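Local coordinates for protein ATP-citrate lyase beta-subunit (Chlorobium limicola, PDB 6HXJ) that probably contributes to the ATP- and CoA-dependent cleavage of citrate into oxaloacetate and acetyl-CoA, with ADP and phosphate as the other products, at residues 298-303 / 333-338. Residues are numbered along the deposited sequence; the frame is centred on the assembly and turned at random.
Sequences WAVEAL and SGIING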
loop_
_atom_site.group_PDB
_atom_site.type_symbol
_atom_site.label_atom_id
_atom_site.label_comp_id
_atom_site.label_asym_id
_atom_site.label_seq_id
_atom_site.Cartn_x
_atom_site.Cartn_y
_atom_site.Cartn_z
ATOM N N TRP A 298 22.942 -7.028 -38.317
ATOM C CA TRP A 298 22.065 -7.105 -39.494
ATOM C C TRP A 298 22.578 -6.265 -40.678
ATOM O O TRP A 298 22.518 -6.733 -41.808
ATOM C CB TRP A 298 20.633 -6.764 -39.118
ATOM C CG TRP A 298 20.438 -5.380 -38.599
ATOM C CD1 TRP A 298 20.459 -4.972 -37.298
ATOM C CD2 TRP A 298 20.140 -4.217 -39.383
ATOM N NE1 TRP A 298 20.175 -3.628 -37.218
ATOM C CE2 TRP A 298 19.969 -3.140 -38.486
ATOM C CE3 TRP A 298 19.990 -3.982 -40.764
ATOM C CZ2 TRP A 298 19.647 -1.846 -38.923
ATOM C CZ3 TRP A 298 19.659 -2.706 -41.193
ATOM C CH2 TRP A 298 19.501 -1.651 -40.280
ATOM N N ALA A 299 23.087 -5.049 -40.415
ATOM C CA ALA A 299 23.627 -4.176 -41.458
ATOM C C ALA A 299 24.870 -4.813 -42.112
ATOM O O ALA A 299 25.081 -4.700 -43.323
ATOM C CB ALA A 299 23.970 -2.820 -40.854
ATOM N N VAL A 300 25.681 -5.481 -41.283
ATOM C CA VAL A 300 26.892 -6.183 -41.696
ATOM C C VAL A 300 26.454 -7.393 -42.525
ATOM O O VAL A 300 27.061 -7.647 -43.554
ATOM C CB VAL A 300 27.780 -6.595 -40.501
ATOM C CG1 VAL A 300 29.021 -7.340 -40.961
ATOM C CG2 VAL A 300 28.186 -5.382 -39.671
ATOM N N GLU A 301 25.381 -8.106 -42.095
ATOM C CA GLU A 301 24.806 -9.260 -42.792
ATOM C C GLU A 301 24.274 -8.800 -44.156
ATOM O O GLU A 301 24.498 -9.481 -45.165
ATOM C CB GLU A 301 23.694 -9.895 -41.930
ATOM C CG GLU A 301 23.142 -11.212 -42.439
ATOM C CD GLU A 301 22.145 -11.893 -41.517
ATOM O OE1 GLU A 301 21.577 -12.928 -41.937
ATOM O OE2 GLU A 301 21.964 -11.426 -40.365
ATOM N N ALA A 302 23.626 -7.613 -44.182
ATOM C CA ALA A 302 23.080 -6.996 -45.385
ATOM C C ALA A 302 24.216 -6.753 -46.389
ATOM O O ALA A 302 24.088 -7.095 -47.575
ATOM C CB ALA A 302 22.396 -5.686 -45.019
ATOM N N LEU A 303 25.367 -6.224 -45.865
ATOM C CA LEU A 303 26.569 -5.925 -46.649
ATOM C C LEU A 303 27.220 -7.190 -47.202
ATOM O O LEU A 303 27.547 -7.230 -48.389
ATOM C CB LEU A 303 27.568 -5.091 -45.839
ATOM C CG LEU A 303 28.733 -4.399 -46.620
ATOM C CD1 LEU A 303 28.260 -3.712 -47.914
ATOM C CD2 LEU A 303 29.424 -3.379 -45.764
ATOM N N SER A 333 29.376 -12.451 -36.563
ATOM C CA SER A 333 28.131 -13.233 -36.594
ATOM C C SER A 333 27.221 -12.782 -37.760
ATOM O O SER A 333 26.601 -13.626 -38.421
ATOM C CB SER A 333 27.411 -13.185 -35.246
ATOM O OG SER A 333 26.558 -12.057 -35.105
ATOM N N GLY A 334 27.212 -11.473 -38.029
ATOM C CA GLY A 334 26.464 -10.879 -39.130
ATOM C C GLY A 334 27.031 -11.338 -40.458
ATOM O O GLY A 334 26.273 -11.639 -41.364
ATOM N N ILE A 335 28.394 -11.441 -40.560
ATOM C CA ILE A 335 29.158 -11.925 -41.736
ATOM C C ILE A 335 28.874 -13.407 -41.947
ATOM O O ILE A 335 28.591 -13.815 -43.071
ATOM C CB ILE A 335 30.717 -11.625 -41.683
ATOM C CG1 ILE A 335 31.011 -10.113 -41.702
ATOM C CG2 ILE A 335 31.488 -12.316 -42.843
ATOM C CD1 ILE A 335 32.446 -9.712 -41.390
ATOM N N ILE A 336 28.926 -14.200 -40.860
ATOM C CA ILE A 336 28.667 -15.643 -40.867
ATOM C C ILE A 336 27.240 -15.899 -41.333
ATOM O O ILE A 336 27.051 -16.690 -42.259
ATOM C CB ILE A 336 29.004 -16.339 -39.502
ATOM C CG1 ILE A 336 30.511 -16.323 -39.210
ATOM C CG2 ILE A 336 28.489 -17.788 -39.471
ATOM C CD1 ILE A 336 30.872 -16.563 -37.757
ATOM N N ASN A 337 26.248 -15.214 -40.720
ATOM C CA ASN A 337 24.831 -15.342 -41.089
ATOM C C ASN A 337 24.593 -15.055 -42.576
ATOM O O ASN A 337 23.982 -15.881 -43.258
ATOM C CB ASN A 337 23.952 -14.518 -40.169
ATOM C CG ASN A 337 23.705 -15.287 -38.903
ATOM O OD1 ASN A 337 23.190 -16.421 -38.939
ATOM N ND2 ASN A 337 24.173 -14.744 -37.778
ATOM N N GLY A 338 25.203 -13.983 -43.080
ATOM C CA GLY A 338 25.150 -13.609 -44.487
ATOM C C GLY A 338 25.876 -14.572 -45.410
ATOM O O GLY A 338 25.515 -14.675 -46.581
#
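Glu301 meets Gly334, Asn337 and Gly338 along the backbone of segment 333-338. Its CA makes a CA-H...O contact with Gly334 O (3.1 Å, 126° at H), in keeping with the close backbones, and CB sits 3.2 Å from the same oxygen. CG, anti to the backbone N (chi1 -172°), passes the outer end of that oxygen and comes within 3.5 Å of Gly338 N, whose N-H is already bonded to Gly334 O. CD then lies 3.5 Å from Asn337 CB; OE1 is 3.4 Å from this CB and OE2 less close. No hydrogen bond links the segments, and Glu305 OE2 near OE1 may raise the carboxylate's pKa. Cutting the side chain back to an alanine would probably open a gap beside Gly338 N and Asn337 CB. On the other flank, Val300 CG1 meets Ile335 CG1 at 3.5 Å, the two branched chains slanting across each other. Gly334 and Gly338 face helix 297-309 with backbone alone, consistent with axes 7.4 Å apart, crossing at -41°. Both helices belong to the citrate-binding alpha/beta region with its six-stranded mixed sheet; the Val300 side chain lies about 9 Å from the bound citrate, near it without reaching it. Ile335 and Leu303 both rest on Tyr291 of strand 287-292, with helix 235-246 bordering the first helix and helix 362-371 the second.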